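Local coordinates for protein NADH oxidoreductase (Mesorhizobium loti, PDB 3PI7) that probably binds NADPH and acts as an NAD(P)H-dependent oxidoreductase, perhaps a quinone reductase, of the medium-chain dehydrogenase type, at residues Val52-Leu58 with Val88-Gly94; Ser247-Asn251 with Val271-Pro275. All blocks are in the same frame, centred on the assembly; numbering follows the deposited sequence.

Contact 1: residues Val52-Leu58 with Val88-Gly94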
ATOM      1  N   VAL A  52       1.467 -28.210 -24.679  1.00 11.40           N
ATOM      2  CA  VAL A  52       1.467 -28.292 -26.113  1.00 11.12           C
ATOM      3  C   VAL A  52       2.768 -27.721 -26.635  1.00 13.63           C
ATOM      4  O   VAL A  52       3.375 -26.852 -25.998  1.00 12.04           O
ATOM      5  CB  VAL A  52       0.237 -27.582 -26.743  1.00 13.18           C
ATOM      6  CG1 VAL A  52      -1.046 -28.331 -26.411  1.00 13.66           C
ATOM      7  CG2 VAL A  52       0.163 -26.113 -26.291  1.00 12.58           C
ATOM      8  N   LEU A  53       3.197 -28.242 -27.767  1.00  9.68           N
ATOM      9  CA  LEU A  53       4.383 -27.760 -28.469  1.00 10.18           C
ATOM     10  C   LEU A  53       3.884 -26.928 -29.622  1.00 13.07           C
ATOM     11  O   LEU A  53       3.130 -27.422 -30.487  1.00 12.65           O
ATOM     12  CB  LEU A  53       5.220 -28.946 -28.975  1.00  9.68           C
ATOM     13  CG  LEU A  53       6.499 -28.547 -29.659  1.00 12.30           C
ATOM     14  CD1 LEU A  53       7.501 -27.920 -28.661  1.00 11.96           C
ATOM     15  CD2 LEU A  53       7.105 -29.694 -30.393  1.00 16.19           C
ATOM     16  N   ILE A  54       4.283 -25.673 -29.639  1.00 10.66           N
ATOM     17  CA  ILE A  54       3.813 -24.735 -30.655  1.00  8.96           C
ATOM     18  C   ILE A  54       4.918 -24.370 -31.633  1.00 12.46           C
ATOM     19  O   ILE A  54       5.995 -23.928 -31.206  1.00 11.27           O
ATOM     20  CB  ILE A  54       3.270 -23.463 -29.963  1.00 10.56           C
ATOM     21  CG1 ILE A  54       2.122 -23.784 -28.952  1.00 11.14           C
ATOM     22  CG2 ILE A  54       2.767 -22.465 -30.988  1.00 11.28           C
ATOM     23  CD1 ILE A  54       2.305 -23.147 -27.706  1.00 19.13           C
ATOM     24  N   LYS A  55       4.603 -24.425 -32.940  1.00  9.98           N
ATOM     25  CA  LYS A  55       5.467 -23.939 -33.993  1.00  9.78           C
ATOM     26  C   LYS A  55       5.195 -22.462 -34.056  1.00 13.79           C
ATOM     27  O   LYS A  55       4.114 -22.067 -34.483  1.00 12.73           O
ATOM     28  CB  LYS A  55       5.162 -24.644 -35.338  1.00 11.61           C
ATOM     29  CG  LYS A  55       6.102 -24.177 -36.428  1.00 18.46           C
ATOM     30  CD  LYS A  55       5.821 -24.788 -37.821  1.00 17.36           C
ATOM     31  CE  LYS A  55       7.015 -24.439 -38.702  1.00 25.41           C
ATOM     32  NZ  LYS A  55       7.147 -25.362 -39.872  1.00 32.49           N
ATOM     33  N   VAL A  56       6.142 -21.646 -33.567  1.00 10.68           N
ATOM     34  CA  VAL A  56       5.953 -20.213 -33.436  1.00  9.56           C
ATOM     35  C   VAL A  56       5.979 -19.499 -34.763  1.00 14.83           C
ATOM     36  O   VAL A  56       6.947 -19.621 -35.533  1.00 15.58           O
ATOM     37  CB  VAL A  56       7.018 -19.599 -32.474  1.00 11.23           C
ATOM     38  CG1 VAL A  56       6.727 -18.133 -32.243  1.00 10.90           C
ATOM     39  CG2 VAL A  56       7.065 -20.350 -31.146  1.00 10.38           C
ATOM     40  N   ASN A  57       4.913 -18.704 -34.998  1.00 11.51           N
ATOM     41  CA  ASN A  57       4.807 -17.884 -36.188  0.70 13.00           C
ATOM     42  C   ASN A  57       5.389 -16.500 -35.892  1.00 16.24           C
ATOM     43  O   ASN A  57       6.221 -16.015 -36.651  1.00 15.26           O
ATOM     44  CB  ASN A  57       3.348 -17.797 -36.662  0.70 14.88           C
ATOM     45  CG  ASN A  57       3.179 -16.927 -37.883  0.70 30.29           C
ATOM     46  OD1 ASN A  57       4.061 -16.832 -38.739  0.70 32.98           O
ATOM     47  ND2 ASN A  57       2.024 -16.322 -38.020  0.70 24.16           N
ATOM     48  N   LEU A  58       4.968 -15.882 -34.777  1.00 12.03           N
ATOM     49  CA  LEU A  58       5.412 -14.554 -34.357  0.50 12.39           C
ATOM     50  C   LEU A  58       5.476 -14.519 -32.852  1.00 16.42           C
ATOM     51  O   LEU A  58       4.601 -15.088 -32.204  1.00 15.99           O
ATOM     52  CB  LEU A  58       4.440 -13.452 -34.858  0.50 12.41           C
ATOM     53  CG  LEU A  58       4.337 -13.146 -36.360  0.50 15.49           C
ATOM     54  CD1 LEU A  58       3.101 -12.313 -36.662  0.50 14.71           C
ATOM     55  CD2 LEU A  58       5.569 -12.403 -36.874  0.50 16.55           C
ATOM     56  N   VAL A  88       2.226 -16.327 -31.163  1.00 10.22           N
ATOM     57  CA  VAL A  88       1.174 -16.990 -31.902  1.00 10.53           C
ATOM     58  C   VAL A  88       1.840 -18.104 -32.693  1.00 13.08           C
ATOM     59  O   VAL A  88       2.961 -17.959 -33.217  1.00 11.90           O
ATOM     60  CB  VAL A  88       0.364 -16.014 -32.798  1.00 14.74           C
ATOM     61  CG1 VAL A  88       1.251 -15.403 -33.880  1.00 14.47           C
ATOM     62  CG2 VAL A  88      -0.865 -16.692 -33.422  1.00 15.31           C
ATOM     63  N   GLY A  89       1.122 -19.195 -32.835  1.00 13.26           N
ATOM     64  CA  GLY A  89       1.660 -20.274 -33.639  1.00 12.50           C
ATOM     65  C   GLY A  89       0.691 -21.409 -33.752  1.00 13.92           C
ATOM     66  O   GLY A  89      -0.435 -21.317 -33.267  1.00 13.39           O
ATOM     67  N   THR A  90       1.144 -22.504 -34.348  1.00 11.68           N
ATOM     68  CA  THR A  90       0.286 -23.660 -34.544  1.00 10.55           C
ATOM     69  C   THR A  90       0.768 -24.784 -33.672  1.00 12.65           C
ATOM     70  O   THR A  90       1.958 -25.057 -33.641  1.00 11.97           O
ATOM     71  CB  THR A  90       0.270 -24.058 -36.017  1.00 17.35           C
ATOM     72  OG1 THR A  90      -0.362 -22.994 -36.747  1.00 22.53           O
ATOM     73  CG2 THR A  90      -0.514 -25.344 -36.265  1.00 11.25           C
ATOM     74  N   ILE A  91      -0.159 -25.444 -32.990  1.00  9.54           N
ATOM     75  CA  ILE A  91       0.212 -26.589 -32.130  1.00 10.04           C
ATOM     76  C   ILE A  91       0.502 -27.815 -32.984  1.00 14.26           C
ATOM     77  O   ILE A  91      -0.361 -28.274 -33.727  1.00 13.73           O
ATOM     78  CB  ILE A  91      -0.871 -26.871 -31.067  1.00 11.37           C
ATOM     79  CG1 ILE A  91      -0.956 -25.649 -30.097  1.00 11.06           C
ATOM     80  CG2 ILE A  91      -0.483 -28.168 -30.308  1.00 11.79           C
ATOM     81  CD1 ILE A  91      -2.160 -25.577 -29.291  1.00 10.73           C
ATOM     82  N   VAL A  92       1.725 -28.369 -32.843  1.00 11.81           N
ATOM     83  CA  VAL A  92       2.178 -29.484 -33.663  1.00 11.54           C
ATOM     84  C   VAL A  92       2.259 -30.753 -32.842  1.00 16.81           C
ATOM     85  O   VAL A  92       2.355 -31.826 -33.433  1.00 16.87           O
ATOM     86  CB  VAL A  92       3.525 -29.168 -34.402  1.00 12.66           C
ATOM     87  CG1 VAL A  92       3.304 -28.059 -35.452  1.00 11.71           C
ATOM     88  CG2 VAL A  92       4.636 -28.780 -33.410  1.00 11.55           C
ATOM     89  N   ALA A  93       2.221 -30.648 -31.504  1.00 13.17           N
ATOM     90  CA  ALA A  93       2.227 -31.820 -30.619  1.00 13.71           C
ATOM     91  C   ALA A  93       1.638 -31.446 -29.269  1.00 17.41           C
ATOM     92  O   ALA A  93       1.654 -30.280 -28.892  1.00 16.16           O
ATOM     93  CB  ALA A  93       3.644 -32.376 -30.435  1.00 14.41           C
ATOM     94  N   GLY A  94       1.093 -32.426 -28.569  1.00 16.90           N
ATOM     95  CA  GLY A  94       0.531 -32.188 -27.246  1.00 17.00           C
ATOM     96  C   GLY A  94       0.877 -33.337 -26.339  1.00 20.81           C
ATOM     97  O   GLY A  94       1.143 -34.426 -26.830  1.00 17.98           O
TER
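With CG1 set anti to the carbonyl carbon (chi1 -65°), Ile91 carries its CG1-CD1 arm to the side chains of Val52 and Ile54, while CG2 is turned to Val52 CB, 3.7 Å away. Ile54 takes the same first-torsion rotamer, and its CG1 meets Ile91 CG1 at 3.8 Å; its other branch, CG2, lies 3.6 Å from Gly89 CA. An alanine in place of Ile91 would probably leave Val52 and Ile54 without their common apolar partner and open a gap next to Leu103 and Val108, which also touch this side chain. At the bulge Val92 spreads its two methyls: CG2 reaches Leu53 CD2 at 4.0 Å and CG1 rests against Lys55 CB. Leu53 N bonds almost straight to Ala93 O (2.8 Å), and Leu53 O receives Val92 N, so two successive residues face one: a classic beta bulge. A second bulge sets Asn57 and Leu58 opposite Val88, whose O accepts Asn57 N at 2.7 Å and the longer Leu58 N bond at 3.3 Å. Between the bulges, Lys55 and Thr90 form a hydrogen-bonded pair. Strand 123-127 flanks Val52-Val56 along its other edge. This twice-bulged antiparallel pairing, part of a mixed sheet, belongs to the GroES-like domain of medium-chain dehydrogenases.

Contact 2: residues Ser247-Asn251 with Val271-Pro275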
ATOM      1  N   SER A 247       6.034   8.469  -6.924  1.00 12.47           N
ATOM      2  CA  SER A 247       5.985   9.013  -5.564  0.50 12.23           C
ATOM      3  C   SER A 247       5.262  10.362  -5.576  1.00 16.80           C
ATOM      4  O   SER A 247       4.393  10.602  -4.730  1.00 14.95           O
ATOM      5  CB  SER A 247       7.394   9.174  -5.008  0.50 14.21           C
ATOM      6  OG  SER A 247       7.341   9.809  -3.741  0.70 18.11           O
ATOM      7  N   ALA A 248       5.604  11.225  -6.550  1.00 14.41           N
ATOM      8  CA  ALA A 248       5.012  12.556  -6.729  1.00 14.03           C
ATOM      9  C   ALA A 248       3.553  12.457  -7.088  1.00 15.02           C
ATOM     10  O   ALA A 248       2.725  13.188  -6.536  1.00 12.79           O
ATOM     11  CB  ALA A 248       5.762  13.317  -7.815  1.00 15.46           C
ATOM     12  N   ILE A 249       3.213  11.541  -8.020  1.00 12.37           N
ATOM     13  CA  ILE A 249       1.822  11.378  -8.439  1.00 11.57           C
ATOM     14  C   ILE A 249       0.976  10.954  -7.237  1.00 13.75           C
ATOM     15  O   ILE A 249      -0.010  11.585  -6.944  1.00 12.62           O
ATOM     16  CB  ILE A 249       1.741  10.355  -9.593  1.00 13.41           C
ATOM     17  CG1 ILE A 249       2.343  10.974 -10.880  1.00 13.21           C
ATOM     18  CG2 ILE A 249       0.280   9.891  -9.814  1.00 14.79           C
ATOM     19  CD1 ILE A 249       2.549   9.940 -11.974  1.00 15.83           C
ATOM     20  N   PHE A 250       1.373   9.869  -6.554  1.00 11.49           N
ATOM     21  CA  PHE A 250       0.655   9.382  -5.397  1.00 10.58           C
ATOM     22  C   PHE A 250       0.446  10.479  -4.361  1.00 13.85           C
ATOM     23  O   PHE A 250      -0.658  10.650  -3.849  1.00 12.67           O
ATOM     24  CB  PHE A 250       1.430   8.223  -4.787  1.00 11.28           C
ATOM     25  CG  PHE A 250       0.742   7.608  -3.593  1.00 11.23           C
ATOM     26  CD1 PHE A 250      -0.495   6.979  -3.731  1.00 15.69           C
ATOM     27  CD2 PHE A 250       1.368   7.584  -2.345  1.00 13.43           C
ATOM     28  CE1 PHE A 250      -1.103   6.354  -2.644  1.00 15.86           C
ATOM     29  CE2 PHE A 250       0.769   6.943  -1.261  1.00 15.33           C
ATOM     30  CZ  PHE A 250      -0.463   6.330  -1.419  1.00 14.81           C
ATOM     31  N   ASN A 251       1.500  11.241  -4.070  1.00 12.05           N
ATOM     32  CA  ASN A 251       1.440  12.325  -3.104  1.00 10.95           C
ATOM     33  C   ASN A 251       0.376  13.379  -3.467  1.00 16.37           C
ATOM     34  O   ASN A 251      -0.305  13.909  -2.583  1.00 15.95           O
ATOM     35  CB  ASN A 251       2.812  12.988  -3.039  1.00 10.85           C
ATOM     36  CG  ASN A 251       2.943  14.029  -1.956  1.00 21.72           C
ATOM     37  OD1 ASN A 251       3.094  15.225  -2.229  1.00 29.46           O
ATOM     38  ND2 ASN A 251       2.843  13.603  -0.728  1.00 14.58           N
ATOM     39  N   VAL A 271       9.622   6.277  -2.896  1.00 14.88           N
ATOM     40  CA  VAL A 271       9.377   6.849  -1.573  1.00 14.38           C
ATOM     41  C   VAL A 271       7.894   7.086  -1.372  1.00 16.18           C
ATOM     42  O   VAL A 271       7.223   7.556  -2.282  1.00 15.91           O
ATOM     43  CB  VAL A 271      10.188   8.170  -1.389  1.00 17.93           C
ATOM     44  CG1 VAL A 271       9.804   8.906  -0.105  1.00 17.86           C
ATOM     45  CG2 VAL A 271      11.693   7.918  -1.423  1.00 17.80           C
ATOM     46  N   ILE A 272       7.380   6.772  -0.186  1.00 12.48           N
ATOM     47  CA  ILE A 272       6.033   7.199   0.238  1.00 12.09           C
ATOM     48  C   ILE A 272       6.334   8.550   0.887  1.00 16.11           C
ATOM     49  O   ILE A 272       6.788   8.606   2.045  1.00 14.95           O
ATOM     50  CB  ILE A 272       5.355   6.202   1.185  1.00 15.27           C
ATOM     51  CG1 ILE A 272       5.284   4.788   0.571  1.00 14.94           C
ATOM     52  CG2 ILE A 272       3.966   6.733   1.563  1.00 16.61           C
ATOM     53  CD1 ILE A 272       4.981   3.632   1.610  1.00 18.47           C
ATOM     54  N   ARG A 273       6.167   9.630   0.110  1.00 14.29           N
ATOM     55  CA  ARG A 273       6.531  10.973   0.545  0.50 14.37           C
ATOM     56  C   ARG A 273       5.878  11.368   1.867  1.00 17.68           C
ATOM     57  O   ARG A 273       6.561  11.896   2.744  1.00 16.42           O
ATOM     58  CB  ARG A 273       6.176  12.017  -0.522  0.50 13.79           C
ATOM     59  CG  ARG A 273       6.889  13.343  -0.276  0.50  9.80           C
ATOM     60  CD  ARG A 273       6.511  14.385  -1.308  0.50 16.31           C
ATOM     61  NE  ARG A 273       7.040  14.063  -2.639  0.50 16.50           N
ATOM     62  CZ  ARG A 273       6.846  14.815  -3.718  0.50 27.48           C
ATOM     63  NH1 ARG A 273       6.129  15.928  -3.637  0.50 18.60           N
ATOM     64  NH2 ARG A 273       7.358  14.453  -4.888  0.50 13.91           N
ATOM     65  N   GLU A 274       4.576  11.117   2.006  1.00 15.54           N
ATOM     66  CA  GLU A 274       3.860  11.489   3.224  1.00 15.88           C
ATOM     67  C   GLU A 274       3.078  10.299   3.719  1.00 16.73           C
ATOM     68  O   GLU A 274       1.913  10.142   3.338  1.00 15.09           O
ATOM     69  CB  GLU A 274       2.914  12.668   2.932  1.00 17.51           C
ATOM     70  CG  GLU A 274       3.592  13.998   2.637  1.00 30.48           C
ATOM     71  CD  GLU A 274       4.463  14.588   3.736  1.00 62.08           C
ATOM     72  OE1 GLU A 274       4.121  14.433   4.931  1.00 61.18           O
ATOM     73  OE2 GLU A 274       5.488  15.223   3.391  1.00 58.33           O
ATOM     74  N   PRO A 275       3.685   9.399   4.525  1.00 13.96           N
ATOM     75  CA  PRO A 275       2.932   8.226   4.991  1.00 13.31           C
ATOM     76  C   PRO A 275       1.649   8.583   5.743  1.00 17.52           C
ATOM     77  O   PRO A 275       0.713   7.787   5.726  1.00 15.51           O
ATOM     78  CB  PRO A 275       3.930   7.493   5.915  1.00 15.54           C
ATOM     79  CG  PRO A 275       5.251   7.900   5.398  1.00 19.74           C
ATOM     80  CD  PRO A 275       5.068   9.366   5.033  1.00 15.67           C
TER
HETATM   81  O   HOH W   1       4.337   9.499  -2.230  1.00 16.16           O
HETATM   82  O   HOH W   2       2.603  10.739  -0.276  1.00 17.68           O
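Arg273 lies across helix 243-252 of the Rossmann-fold domain, which probably binds NADPH, just beyond the short strand 270-272. In the conformer described here, one of two modelled, its CB sits 3.7 Å from Asn251 ND2, and CG, anti to the backbone N, continues past the same amide nitrogen. CD then meets both CG and OD1 of Asn251, each at 3.6 Å. A bend at chi3 (-69°) turns the end of the chain along the helix toward Ala248: NE and CZ pass near OD1, NH1 stands 3.4 Å from Asn251 OD1, and NH2 comes to rest 3.5 Å from Ala248 CB. The two side chains cross at about a right angle, their amide and guanidinium planes 41° apart, with Asn251 CB over one face of the guanidinium near its rim. The polar ends have their stronger partners on helix 221-232, where Glu222 makes a salt bridge with NH2 of Arg273 and Arg226 donates to OD1 of Asn251. On the side of Phe250, the ring meets Ile272 CG2 edge-on, and Lys283 makes a cation-pi contact with it. Val271 and Ile272 pair antiparallel with a strand of the second subunit, carrying the sheet across the dimer interface, and Glu274 forms a salt bridge with Arg264 of that subunit. Two waters fill in between helix and chain: one donates to Ser247 O and accepts from Arg273 N, the other accepts from Asn251 ND2 and Glu274 N. The direct hydrogen bond comes from Ser247, whose OG, in one of its two modelled conformers, donates to Val271 O at 2.7 Å from above the carbonyl plane, 37° out of it.

In the fold
Contacts 1 and 2 lie on opposite sides of the chain's centre, their centres about 45 Å apart, and share no helix or strand. Contact 1 joins two strands of the GroES-like domain; most of its residues are buried, and it is held by main-chain hydrogen bonds and aliphatic packing within one chain. Contact 2 sets a helix of the Rossmann-type domain against a short strand and the loop after it. It is also partly buried, yet its chemistry is more polar: a serine hydroxyl and two bridging waters link the segments, and an arginine packs along the helix while its charge is met by a residue outside them. Only contact 2 reaches the second subunit.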